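Local coordinates for hypothetical protein (Nostoc punctiforme, PDB 2O62) that is of unknown function but pairs a DUF3598 N-terminal domain with a closed beta-barrel C-terminal domain, both assigned to the calycin clan, at residues A[81-84]-A[89-92]; A[118-123]-A[211-216]; A[70-75]-A[156-161]; A[37-42]-A[102-107]; A[145-150]-A[238-243]. One frame throughout, in Å; residues are numbered along the deposited sequence. Where two conformers were deposited one is given.

Contact 1: A[81-84]-A[89-92]; sequences EGLI and FSEF
The backbone oxygen of Leu83 is gripped from outside the contact by two side chains. Tyr253 OH makes a hydrogen bond to it, and Arg251 NH2 adds a weak one. Both come from the strand 245-253 of the C-terminal barrel. The side chain of the same leucine makes the contact with 89-92, and one methyl does all the touching. Leu83 CD1 lies 3.7 Å from Glu91 O and 3.9 Å from Ser90 CB. The methyl therefore meets a backbone carbonyl oxygen and the methylene of a serine, not an apolar side chain. In Leu83, CG stands beside the backbone N and opposite the carbonyl carbon (chi1 -60°). This carries CD1 across to the other segment. Ser90 also points its CB toward Leu83. Its hydroxyl is engaged elsewhere, since Ser90 OG is hydrogen-bonded to a glycerol that probably came from the crystallisation liquor. Glu91 takes part through its backbone oxygen; its carboxylate plays no part.

Both segments belong to the long connection between strands 79-81 and 93-100, which are antiparallel neighbours in the N-terminal sheet. The contact is between the two limbs of this loop. The limbs are not paired as strands: the nearest CA atoms, of Leu83 and Phe92, are 7.9 Å apart. Phe92 turns away from 81-84. The surface buried between the segments is small, 82 Å². The chemistry implies a light van der Waals touch at the protein surface, with Leu83 O held by the barrel and Ser90 OG by the glycerol.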
# COMPACT_ATOMS: atom_id res chain seq x y z
N GLU A 81 6.92 4.66 1.22
CA GLU A 81 8.37 4.69 1.26
C GLU A 81 8.93 3.72 0.22
O GLU A 81 8.35 2.70 -0.04
CB GLU A 81 8.90 4.30 2.64
CG GLU A 81 10.37 4.75 2.80
CD GLU A 81 10.97 4.56 4.20
OE1 GLU A 81 10.36 3.88 5.07
OE2 GLU A 81 12.07 5.12 4.41
N GLY A 82 10.04 4.08 -0.40
CA GLY A 82 10.71 3.19 -1.34
C GLY A 82 11.83 3.85 -2.06
O GLY A 82 12.28 4.94 -1.68
N LEU A 83 12.31 3.20 -3.11
CA LEU A 83 13.41 3.81 -3.84
C LEU A 83 12.93 4.88 -4.79
O LEU A 83 11.80 4.81 -5.34
CB LEU A 83 14.20 2.74 -4.58
CG LEU A 83 14.84 1.65 -3.69
CD1 LEU A 83 15.49 0.62 -4.59
CD2 LEU A 83 15.83 2.22 -2.67
N ILE A 84 13.80 5.86 -4.96
CA ILE A 84 13.64 6.96 -5.91
C ILE A 84 13.94 6.52 -7.36
O ILE A 84 13.23 6.91 -8.28
CB ILE A 84 14.52 8.13 -5.53
CG1 ILE A 84 14.14 8.66 -4.16
CG2 ILE A 84 14.40 9.21 -6.56
CD1 ILE A 84 14.93 9.88 -3.80
N PHE A 89 20.90 -3.04 -10.07
CA PHE A 89 21.00 -3.60 -8.71
C PHE A 89 19.92 -3.17 -7.75
O PHE A 89 19.86 -3.67 -6.62
CB PHE A 89 22.35 -3.22 -8.15
CG PHE A 89 23.45 -3.92 -8.81
CD1 PHE A 89 23.81 -5.19 -8.40
CD2 PHE A 89 24.12 -3.34 -9.88
CE1 PHE A 89 24.82 -5.85 -9.03
CE2 PHE A 89 25.14 -4.00 -10.52
CZ PHE A 89 25.52 -5.25 -10.08
N SER A 90 19.07 -2.26 -8.18
CA SER A 90 18.03 -1.71 -7.33
C SER A 90 16.76 -2.42 -7.66
O SER A 90 16.12 -2.05 -8.64
CB SER A 90 17.80 -0.23 -7.58
OG SER A 90 18.89 0.55 -7.11
N GLU A 91 16.38 -3.41 -6.83
CA GLU A 91 15.15 -4.16 -7.03
C GLU A 91 13.90 -3.31 -6.85
O GLU A 91 13.89 -2.33 -6.14
CB GLU A 91 15.07 -5.34 -6.05
CG GLU A 91 16.10 -6.43 -6.30
CD GLU A 91 16.27 -7.42 -5.14
OE1 GLU A 91 15.88 -7.14 -3.99
OE2 GLU A 91 16.86 -8.48 -5.42
N PHE A 92 12.81 -3.75 -7.46
CA PHE A 92 11.51 -3.11 -7.26
C PHE A 92 10.95 -3.54 -5.89
O PHE A 92 11.33 -4.56 -5.31
CB PHE A 92 10.56 -3.52 -8.37
CG PHE A 92 9.26 -2.74 -8.40
CD1 PHE A 92 9.27 -1.35 -8.40
CD2 PHE A 92 8.06 -3.40 -8.50
CE1 PHE A 92 8.11 -0.65 -8.47
CE2 PHE A 92 6.88 -2.73 -8.58
CZ PHE A 92 6.91 -1.35 -8.55

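Contact 2: A[118-123]-A[211-216]; sequences NGLTLI and QVLLLP
Leu120 and Leu213 meet where the two domains of this calycin-clan protein pack together. Leu120 is on strand 117-127 of the N-terminal antiparallel sheet. Leu213 is on strand 210-214 of the closed C-terminal barrel.

The tight part of the contact is all methyl. Leu120 CD1 comes within 3.3 Å of Leu213 CD2, closer than usual for two carbons; the two side chains lie alongside, pointing opposite ways. The same CD1 also touches Leu215 CD1, at 4.0 Å. In Leu213, CG is turned opposite the backbone N (chi1 173°), which sends its branch out to Leu120. Gln109 and Ala221 also touch Leu120, so this end is buried between the two sheets.

The looser part lies at the other end, beyond the end of strand 210-214. Here Leu122 faces Pro216, a residue that is partly exposed. Phe23 of strand 14-23 touches both. The segments bury 204 Å² in all. The approach at this end is wider and is shared with a backbone oxygen: Leu122 CD2 stands 3.9 Å from Pro216 O and 4.2 Å from the ring carbon Pro216 CD.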
# COMPACT_ATOMS: atom_id res chain seq x y z
N ASN A 118 8.89 -11.56 -4.53
CA ASN A 118 9.62 -12.50 -3.66
C ASN A 118 8.97 -12.66 -2.27
O ASN A 118 9.06 -13.69 -1.66
CB ASN A 118 11.06 -12.02 -3.47
CG ASN A 118 11.91 -12.99 -2.65
OD1 ASN A 118 12.28 -12.67 -1.52
ND2 ASN A 118 12.18 -14.17 -3.19
N GLY A 119 8.36 -11.60 -1.77
CA GLY A 119 7.76 -11.65 -0.47
C GLY A 119 7.05 -10.35 -0.16
O GLY A 119 7.22 -9.32 -0.85
N LEU A 120 6.22 -10.43 0.86
CA LEU A 120 5.58 -9.25 1.44
C LEU A 120 5.70 -9.20 2.95
O LEU A 120 5.79 -10.23 3.63
CB LEU A 120 4.12 -9.24 1.12
CG LEU A 120 3.58 -9.58 -0.28
CD1 LEU A 120 2.22 -10.16 -0.13
CD2 LEU A 120 3.47 -8.40 -1.14
N THR A 121 5.64 -7.98 3.46
CA THR A 121 5.60 -7.73 4.89
C THR A 121 4.29 -6.96 5.15
O THR A 121 3.99 -5.98 4.49
CB THR A 121 6.84 -6.97 5.37
OG1 THR A 121 8.03 -7.67 4.98
CG2 THR A 121 6.82 -6.83 6.92
N LEU A 122 3.51 -7.45 6.08
CA LEU A 122 2.27 -6.83 6.49
C LEU A 122 2.42 -6.41 7.91
O LEU A 122 2.69 -7.23 8.76
CB LEU A 122 1.11 -7.79 6.33
CG LEU A 122 -0.28 -7.18 6.39
CD1 LEU A 122 -0.54 -6.34 5.14
CD2 LEU A 122 -1.26 -8.34 6.48
N ILE A 123 2.34 -5.10 8.15
CA ILE A 123 2.52 -4.56 9.46
C ILE A 123 1.15 -4.01 9.90
O ILE A 123 0.67 -2.99 9.39
CB ILE A 123 3.58 -3.47 9.45
CG1 ILE A 123 4.91 -4.02 8.88
CG2 ILE A 123 3.75 -2.89 10.84
CD1 ILE A 123 5.98 -2.92 8.57
N GLN A 211 -0.70 -9.66 -10.56
CA GLN A 211 -1.36 -10.62 -9.68
C GLN A 211 -1.90 -9.83 -8.53
O GLN A 211 -1.25 -8.93 -8.05
CB GLN A 211 -0.43 -11.73 -9.17
CG GLN A 211 0.72 -11.31 -8.21
CD GLN A 211 1.17 -12.50 -7.32
OE1 GLN A 211 1.52 -13.55 -7.85
NE2 GLN A 211 1.09 -12.35 -5.96
N VAL A 212 -3.09 -10.19 -8.05
CA VAL A 212 -3.60 -9.53 -6.83
C VAL A 212 -3.66 -10.59 -5.76
O VAL A 212 -4.18 -11.65 -6.01
CB VAL A 212 -5.00 -8.95 -7.03
CG1 VAL A 212 -5.44 -8.22 -5.78
CG2 VAL A 212 -5.03 -8.04 -8.22
N LEU A 213 -3.08 -10.30 -4.60
CA LEU A 213 -3.07 -11.26 -3.53
C LEU A 213 -3.94 -10.75 -2.40
O LEU A 213 -3.81 -9.59 -1.96
CB LEU A 213 -1.65 -11.50 -3.06
CG LEU A 213 -1.45 -12.35 -1.82
CD1 LEU A 213 -1.82 -13.80 -2.09
CD2 LEU A 213 -0.03 -12.28 -1.32
N LEU A 214 -4.84 -11.60 -1.93
CA LEU A 214 -5.78 -11.22 -0.88
C LEU A 214 -5.17 -11.66 0.45
O LEU A 214 -4.70 -12.79 0.57
CB LEU A 214 -7.09 -11.94 -1.09
CG LEU A 214 -7.67 -11.79 -2.52
CD1 LEU A 214 -8.94 -12.61 -2.61
CD2 LEU A 214 -7.87 -10.36 -2.87
N LEU A 215 -5.17 -10.75 1.42
CA LEU A 215 -4.45 -10.96 2.66
C LEU A 215 -5.29 -10.76 3.90
O LEU A 215 -6.48 -10.34 3.83
CB LEU A 215 -3.26 -9.99 2.69
CG LEU A 215 -2.14 -10.24 1.66
CD1 LEU A 215 -1.28 -8.97 1.49
CD2 LEU A 215 -1.31 -11.46 2.07
N PRO A 216 -4.70 -11.06 5.07
CA PRO A 216 -5.36 -10.68 6.30
C PRO A 216 -5.66 -9.16 6.48
O PRO A 216 -5.07 -8.27 5.80
CB PRO A 216 -4.36 -11.13 7.38
CG PRO A 216 -3.56 -12.20 6.74
CD PRO A 216 -3.43 -11.80 5.33

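Contact 3: A[70-75]-A[156-161]; sequences GLLFFE and RDLRPP
Arg156 meets Leu72 mainly through its backbone, as Leu72 CD1 lies 3.9 Å from Arg156 N. The stem of the arginine is a little farther off, with its CG 4.3 Å from Leu72 CD1. The guanidinium end serves another strand: Arg156 NH1 is hydrogen-bonded to the backbone oxygen of Trp259.

Asp157 comes next and turns away from 70-75. Its OD1 accepts from Arg159 N at 3.1 Å, which makes an Asx turn.

At Leu158 the chain meets 70-75 again. Leu158 CD2 packs on Leu72 CD2 at 3.8 Å, and the two side chains run past each other in opposite directions. The branches of Leu72 thus divide the work, one to Arg156 and one to Leu158. Leu72 is on the short edge strand 71-73 of the N-terminal sheet. The segment 156-161 is the loop joining barrel strands 145-155 and 162-172, so the contact ties the two domains together. Trp259, Leu262 and Ile154 of the barrel also pack on Leu72.

The side chain of Arg159 adds a salt bridge to the same aspartate oxygen. Its NE reaches the syn lone pair of Asp157 OD1 at 3.1 Å, nearly straight at 168°, and OD1 lies in the guanidinium plane.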
# COMPACT_ATOMS: atom_id res chain seq x y z
N GLY A 70 12.76 9.19 -0.47
CA GLY A 70 11.83 8.22 -1.01
C GLY A 70 10.49 8.15 -0.34
O GLY A 70 9.69 7.25 -0.64
N LEU A 71 10.20 9.16 0.48
CA LEU A 71 8.97 9.23 1.28
C LEU A 71 8.06 10.34 0.84
O LEU A 71 8.51 11.48 0.67
CB LEU A 71 9.30 9.54 2.74
CG LEU A 71 9.37 8.56 3.90
CD1 LEU A 71 9.77 9.41 5.12
CD2 LEU A 71 8.03 7.90 4.15
N LEU A 72 6.78 10.02 0.69
CA LEU A 72 5.75 11.04 0.52
C LEU A 72 4.56 10.74 1.41
O LEU A 72 4.17 9.57 1.55
CB LEU A 72 5.27 11.17 -0.95
CG LEU A 72 6.00 12.11 -1.88
CD1 LEU A 72 5.38 12.04 -3.25
CD2 LEU A 72 5.97 13.53 -1.41
N PHE A 73 3.97 11.80 2.00
CA PHE A 73 2.82 11.70 2.93
C PHE A 73 1.58 12.42 2.44
O PHE A 73 1.65 13.49 1.82
CB PHE A 73 3.15 12.35 4.30
CG PHE A 73 4.21 11.65 5.06
CD1 PHE A 73 5.54 11.93 4.81
CD2 PHE A 73 3.89 10.72 6.03
CE1 PHE A 73 6.53 11.23 5.51
CE2 PHE A 73 4.88 10.03 6.74
CZ PHE A 73 6.20 10.32 6.48
N PHE A 74 0.44 11.82 2.80
CA PHE A 74 -0.86 12.46 2.73
C PHE A 74 -1.23 13.12 4.04
O PHE A 74 -0.57 12.92 5.09
CB PHE A 74 -1.92 11.44 2.31
CG PHE A 74 -1.65 10.86 0.94
CD1 PHE A 74 -2.06 11.53 -0.21
CD2 PHE A 74 -0.96 9.69 0.81
CE1 PHE A 74 -1.78 10.98 -1.47
CE2 PHE A 74 -0.71 9.13 -0.45
CZ PHE A 74 -1.08 9.80 -1.57
N GLU A 75 -2.25 13.98 3.99
CA GLU A 75 -2.53 14.84 5.15
C GLU A 75 -2.99 14.10 6.36
O GLU A 75 -2.83 14.59 7.45
CB GLU A 75 -3.56 15.93 4.81
CG GLU A 75 -3.01 16.92 3.86
CD GLU A 75 -3.52 18.32 4.08
OE1 GLU A 75 -4.43 18.49 4.93
OE2 GLU A 75 -2.98 19.23 3.41
N ARG A 156 6.56 14.28 -6.20
CA ARG A 156 7.83 14.48 -5.53
C ARG A 156 8.36 15.87 -5.54
O ARG A 156 9.08 16.23 -4.62
CB ARG A 156 8.88 13.63 -6.17
CG ARG A 156 8.65 12.20 -6.00
CD ARG A 156 9.76 11.50 -6.68
NE ARG A 156 11.03 12.05 -6.25
CZ ARG A 156 12.16 11.92 -6.94
NH1 ARG A 156 12.19 11.22 -8.07
NH2 ARG A 156 13.27 12.47 -6.48
N ASP A 157 8.07 16.62 -6.60
CA ASP A 157 8.43 18.02 -6.68
C ASP A 157 7.48 18.87 -5.87
O ASP A 157 7.61 20.07 -5.83
CB ASP A 157 8.49 18.49 -8.15
CG ASP A 157 7.28 18.07 -8.97
OD1 ASP A 157 6.17 18.02 -8.40
OD2 ASP A 157 7.43 17.79 -10.18
N LEU A 158 6.50 18.23 -5.24
CA LEU A 158 5.57 18.91 -4.36
C LEU A 158 4.77 20.03 -5.07
O LEU A 158 4.19 20.89 -4.40
CB LEU A 158 6.30 19.41 -3.10
CG LEU A 158 6.95 18.29 -2.25
CD1 LEU A 158 7.64 18.89 -1.04
CD2 LEU A 158 5.93 17.26 -1.82
N ARG A 159 4.74 19.96 -6.41
CA ARG A 159 3.78 20.68 -7.28
C ARG A 159 2.40 20.31 -6.78
O ARG A 159 2.24 19.30 -6.10
CB ARG A 159 3.89 20.22 -8.74
CG ARG A 159 2.91 19.09 -9.07
CD ARG A 159 3.01 18.61 -10.50
NE ARG A 159 4.13 17.69 -10.69
CZ ARG A 159 4.30 16.88 -11.73
NH1 ARG A 159 3.40 16.85 -12.72
NH2 ARG A 159 5.36 16.08 -11.77
N PRO A 160 1.37 21.10 -7.14
CA PRO A 160 0.08 20.94 -6.48
C PRO A 160 -0.57 19.59 -6.76
O PRO A 160 -0.41 19.04 -7.84
CB PRO A 160 -0.77 22.08 -7.05
CG PRO A 160 0.18 23.00 -7.75
CD PRO A 160 1.35 22.17 -8.16
N PRO A 161 -1.26 19.02 -5.77
CA PRO A 161 -1.91 17.73 -5.98
C PRO A 161 -2.98 17.75 -7.03
O PRO A 161 -3.60 18.79 -7.24
CB PRO A 161 -2.53 17.42 -4.60
CG PRO A 161 -1.79 18.27 -3.66
CD PRO A 161 -1.44 19.50 -4.39

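Contact 4: A[37-42]-A[102-107]; sequences LCLEGL and NRRLRL
Leu37 CD1 touches two arginines. It lies 3.5 Å from Arg106 NH2 and 3.9 Å from Arg104 NH2. It meets the Arg104 guanidinium at its edge, near the plane, and the two side chains cross at about a right angle. Leu39 adds a lighter touch, with its CD1 4.2 Å from Arg104 NH1. Leu37 CG sits opposite the backbone N (chi1 -168°), which brings CD1 to the arginine ends.

The arginines also rest on each other. Arg106 CD lies 3.9 Å above one face of the Arg104 guanidinium, offset toward its rim.

Strands 29-42 and 103-111 belong to one antiparallel sheet but are not neighbours in it. Strands 14-23 and 117-127 lie between them. The two short segments run at 112° to each other, which reflects the twist accumulated over three strand steps. Their axes approach to 12.5 Å, and long side chains span the distance.

Acidic residues hold the buried arginines farther out. Glu125 makes salt bridges to Arg104 NE and Arg106 NH2, and Glu95 makes one to Arg106 NH1. Arg104 NH1 is hydrogen-bonded to Asn12 OD1, and Trp16 gives Arg104 a cation-pi contact. These carboxylates would be expected to offset much of the positive charge beside Leu37. One residue before Arg104, Arg103 NH2 donates to the backbone oxygen of Arg104 at 3.1 Å.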
# COMPACT_ATOMS: atom_id res chain seq x y z
N LEU A 37 6.18 0.35 18.34
CA LEU A 37 6.87 1.41 17.60
C LEU A 37 6.39 2.70 18.20
O LEU A 37 5.24 3.08 18.08
CB LEU A 37 6.55 1.35 16.11
CG LEU A 37 7.39 2.21 15.14
CD1 LEU A 37 7.22 1.64 13.76
CD2 LEU A 37 7.00 3.58 15.11
N CYS A 38 7.31 3.36 18.86
CA CYS A 38 7.01 4.66 19.44
C CYS A 38 7.60 5.76 18.57
O CYS A 38 8.76 5.77 18.24
CB CYS A 38 7.51 4.82 20.87
SG CYS A 38 7.17 6.46 21.59
N LEU A 39 6.73 6.66 18.15
CA LEU A 39 7.13 7.86 17.43
C LEU A 39 6.77 9.02 18.33
O LEU A 39 5.60 9.29 18.61
CB LEU A 39 6.42 8.04 16.09
CG LEU A 39 6.77 7.14 14.92
CD1 LEU A 39 5.79 7.37 13.76
CD2 LEU A 39 8.22 7.42 14.46
N GLU A 40 7.79 9.72 18.77
CA GLU A 40 7.58 10.83 19.65
C GLU A 40 8.26 12.08 19.11
O GLU A 40 9.34 12.01 18.55
CB GLU A 40 8.11 10.50 21.03
CG GLU A 40 9.61 10.36 21.14
CD GLU A 40 10.04 9.69 22.45
OE1 GLU A 40 9.54 10.13 23.52
OE2 GLU A 40 10.86 8.72 22.40
N GLY A 41 7.62 13.23 19.29
CA GLY A 41 8.19 14.49 18.86
C GLY A 41 8.98 15.10 19.99
O GLY A 41 8.58 15.01 21.17
N LEU A 42 10.10 15.73 19.64
CA LEU A 42 10.93 16.46 20.59
C LEU A 42 11.18 17.84 20.05
O LEU A 42 11.05 18.10 18.85
CB LEU A 42 12.28 15.74 20.76
CG LEU A 42 12.27 14.24 21.08
CD1 LEU A 42 13.72 13.70 21.18
CD2 LEU A 42 11.56 14.00 22.35
N ASN A 102 -7.50 4.51 14.84
CA ASN A 102 -6.54 3.88 15.78
C ASN A 102 -5.61 2.84 15.14
O ASN A 102 -4.97 2.10 15.85
CB ASN A 102 -7.28 3.20 16.98
CG ASN A 102 -7.96 1.86 16.60
OD1 ASN A 102 -8.73 1.81 15.60
ND2 ASN A 102 -7.71 0.79 17.40
N ARG A 103 -5.63 2.74 13.82
CA ARG A 103 -4.96 1.69 13.08
C ARG A 103 -4.01 2.24 12.05
O ARG A 103 -4.27 3.29 11.45
CB ARG A 103 -5.98 0.82 12.32
CG ARG A 103 -6.81 -0.12 13.20
CD ARG A 103 -6.07 -1.31 13.80
NE ARG A 103 -5.08 -1.81 12.86
CZ ARG A 103 -5.32 -2.66 11.87
NH1 ARG A 103 -6.50 -3.25 11.79
NH2 ARG A 103 -4.35 -2.96 11.01
N ARG A 104 -2.93 1.50 11.82
CA ARG A 104 -2.18 1.60 10.57
C ARG A 104 -2.13 0.22 9.96
O ARG A 104 -2.14 -0.81 10.68
CB ARG A 104 -0.78 2.15 10.74
CG ARG A 104 -0.70 3.40 11.56
CD ARG A 104 0.57 4.17 11.30
NE ARG A 104 1.75 3.45 11.74
CZ ARG A 104 2.99 3.91 11.69
NH1 ARG A 104 3.25 5.12 11.23
NH2 ARG A 104 4.00 3.16 12.11
N LEU A 105 -2.12 0.18 8.64
CA LEU A 105 -1.87 -1.05 7.90
C LEU A 105 -0.82 -0.71 6.90
O LEU A 105 -1.06 0.15 6.02
CB LEU A 105 -3.09 -1.57 7.14
CG LEU A 105 -2.56 -2.74 6.26
CD1 LEU A 105 -2.68 -4.06 7.04
CD2 LEU A 105 -3.04 -2.87 4.92
N ARG A 106 0.34 -1.36 7.03
CA ARG A 106 1.49 -1.00 6.21
C ARG A 106 1.92 -2.25 5.47
O ARG A 106 2.09 -3.31 6.08
CB ARG A 106 2.61 -0.44 7.02
CG ARG A 106 2.15 0.62 7.90
CD ARG A 106 3.27 1.42 8.54
NE ARG A 106 3.89 0.79 9.69
CZ ARG A 106 5.20 0.57 9.83
NH1 ARG A 106 6.06 0.84 8.86
NH2 ARG A 106 5.67 0.10 10.98
N LEU A 107 2.00 -2.15 4.15
CA LEU A 107 2.32 -3.29 3.32
C LEU A 107 3.60 -3.03 2.54
O LEU A 107 3.67 -2.09 1.76
CB LEU A 107 1.14 -3.63 2.39
CG LEU A 107 1.14 -5.01 1.69
CD1 LEU A 107 -0.26 -5.52 1.49
CD2 LEU A 107 1.78 -4.92 0.35

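Contact 5: A[145-150]-A[238-243]; sequences GEWRGQ and GWLIQS
Trp147 and Leu240 make the apolar part of this contact. The far corner of the indole does the touching: Trp147 CH2 is 3.5 Å from Leu240 CD1. The two side chains cross at about a right angle. Leu240 leaves its backbone to one side of the tryptophan, but CG lies opposite the backbone N (chi1 -175°), and this brings CD1 up to the ring. Leu138 and Asp142 also touch Leu240.

One contact with a polar atom is made at the same corner. Ser243 O lies 3.5 Å from Trp147 CH2, so a ring carbon meets a backbone oxygen. The serine takes part through its backbone, since its CB points away. The polar end of the indole is used elsewhere, as Trp147 NE1 donates to the backbone oxygen of Leu143.

The segments lie on strands 145-155 and 233-242 of the closed ten-stranded C-terminal barrel, with Ser243 just after the latter. Strands 145-155 and 259-269 are paired in closing it, for Glu146 is hydrogen-bonded through its backbone to Val270. Strands 259-269 and 245-253 lie between 145-155 and 233-242 in the barrel, so the contact is between strands that are not paired. A classic beta bulge lies near the end of strand 233-242, where Ile241 and Gln242 both face Leu245 of strand 245-253.

The ionic interaction belongs to 145-150 alone. Arg148 grips one carboxylate oxygen with both terminal nitrogens: NH1 is 3.0 Å and NH2 3.2 Å from Glu146 OE1. The two reach that oxygen from the same face of the carboxylate, and it lies close to the guanidinium plane.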
# COMPACT_ATOMS: atom_id res chain seq x y z
N GLY A 145 -19.12 -6.02 -6.63
CA GLY A 145 -20.09 -4.95 -6.64
C GLY A 145 -19.46 -3.76 -7.31
O GLY A 145 -18.57 -3.92 -8.14
N GLU A 146 -19.91 -2.58 -6.90
CA GLU A 146 -19.40 -1.32 -7.38
C GLU A 146 -18.98 -0.40 -6.27
O GLU A 146 -19.59 -0.36 -5.24
CB GLU A 146 -20.47 -0.62 -8.19
CG GLU A 146 -20.72 -1.32 -9.50
CD GLU A 146 -21.75 -0.63 -10.37
OE1 GLU A 146 -21.92 0.63 -10.25
OE2 GLU A 146 -22.40 -1.35 -11.16
N TRP A 147 -17.92 0.35 -6.54
CA TRP A 147 -17.24 1.23 -5.61
C TRP A 147 -17.06 2.56 -6.31
O TRP A 147 -16.76 2.58 -7.52
CB TRP A 147 -15.86 0.67 -5.25
CG TRP A 147 -15.93 -0.70 -4.64
CD1 TRP A 147 -16.10 -1.93 -5.29
CD2 TRP A 147 -15.95 -0.99 -3.24
NE1 TRP A 147 -16.19 -2.94 -4.35
CE2 TRP A 147 -16.09 -2.40 -3.10
CE3 TRP A 147 -15.86 -0.19 -2.09
CZ2 TRP A 147 -16.16 -3.01 -1.84
CZ3 TRP A 147 -15.91 -0.81 -0.86
CH2 TRP A 147 -16.04 -2.20 -0.74
N ARG A 148 -17.26 3.65 -5.59
CA ARG A 148 -17.10 4.98 -6.16
C ARG A 148 -16.35 5.83 -5.16
O ARG A 148 -16.63 5.78 -3.97
CB ARG A 148 -18.48 5.65 -6.39
CG ARG A 148 -19.40 5.06 -7.44
CD ARG A 148 -19.01 5.41 -8.90
NE ARG A 148 -20.12 5.11 -9.83
CZ ARG A 148 -20.52 3.87 -10.15
NH1 ARG A 148 -19.92 2.79 -9.62
NH2 ARG A 148 -21.54 3.71 -11.00
N GLY A 149 -15.48 6.70 -5.65
CA GLY A 149 -14.80 7.61 -4.79
C GLY A 149 -13.94 8.61 -5.51
O GLY A 149 -14.24 9.00 -6.63
N GLN A 150 -12.90 9.04 -4.82
CA GLN A 150 -12.00 10.10 -5.26
C GLN A 150 -10.55 9.65 -4.98
O GLN A 150 -10.33 8.82 -4.11
CB GLN A 150 -12.26 11.42 -4.51
CG GLN A 150 -13.60 12.03 -4.82
CD GLN A 150 -14.77 11.38 -4.07
OE1 GLN A 150 -14.66 11.09 -2.87
NE2 GLN A 150 -15.91 11.19 -4.77
N GLY A 238 -4.14 -2.21 -1.13
CA GLY A 238 -5.51 -1.85 -0.79
C GLY A 238 -5.80 -2.27 0.62
O GLY A 238 -5.16 -3.18 1.16
N TRP A 239 -6.80 -1.63 1.21
CA TRP A 239 -7.25 -1.99 2.53
C TRP A 239 -8.74 -1.78 2.61
O TRP A 239 -9.18 -0.64 2.49
CB TRP A 239 -6.59 -1.07 3.54
CG TRP A 239 -6.76 -1.43 4.96
CD1 TRP A 239 -7.09 -2.67 5.48
CD2 TRP A 239 -6.58 -0.58 6.07
NE1 TRP A 239 -7.07 -2.63 6.83
CE2 TRP A 239 -6.77 -1.35 7.23
CE3 TRP A 239 -6.20 0.77 6.21
CZ2 TRP A 239 -6.63 -0.82 8.51
CZ3 TRP A 239 -6.06 1.29 7.47
CH2 TRP A 239 -6.28 0.49 8.62
N LEU A 240 -9.49 -2.87 2.84
CA LEU A 240 -10.93 -2.83 3.05
C LEU A 240 -11.14 -2.50 4.53
O LEU A 240 -11.17 -3.39 5.42
CB LEU A 240 -11.57 -4.17 2.69
CG LEU A 240 -13.09 -4.24 2.76
CD1 LEU A 240 -13.71 -3.35 1.67
CD2 LEU A 240 -13.58 -5.67 2.64
N ILE A 241 -11.26 -1.21 4.80
CA ILE A 241 -11.29 -0.69 6.16
C ILE A 241 -12.59 -1.03 6.89
O ILE A 241 -12.57 -1.30 8.09
CB ILE A 241 -11.09 0.84 6.16
CG1 ILE A 241 -9.75 1.20 5.54
CG2 ILE A 241 -11.13 1.37 7.57
CD1 ILE A 241 -9.58 2.65 5.20
N GLN A 242 -13.70 -0.96 6.16
CA GLN A 242 -15.02 -1.42 6.61
C GLN A 242 -15.65 -2.14 5.44
O GLN A 242 -15.19 -2.02 4.32
CB GLN A 242 -15.91 -0.21 6.99
CG GLN A 242 -15.33 0.75 8.03
CD GLN A 242 -15.11 0.10 9.42
OE1 GLN A 242 -15.66 -0.97 9.72
NE2 GLN A 242 -14.30 0.76 10.27
N SER A 243 -16.75 -2.86 5.65
CA SER A 243 -17.39 -3.58 4.52
C SER A 243 -17.71 -2.67 3.32
O SER A 243 -17.77 -3.15 2.20
CB SER A 243 -18.65 -4.34 4.95
OG SER A 243 -19.67 -3.43 5.30

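Overall arrangement
From the N terminus, contact 4 opens first, at 37-42, and contact 3 opens at 70-75. Contact 1 opens at 81-84 and closes at 89-92, within the loop between strands 79-81 and 93-100, nested inside the loops of both. Contact 4 then closes at 102-107, within the N-terminal sheet. Contact 2 opens at 118-123 and contact 5 at 145-150. Contact 3 closes at 156-161, contact 2 at 211-216 and contact 5 at 238-243. Contact 3 crosses contacts 2, 4 and 5, and contacts 2 and 5 cross each other. Contacts 2 and 3 join the N-terminal sheet to the barrel on opposite sides of the chain's centre; contact 5 stays within the barrel.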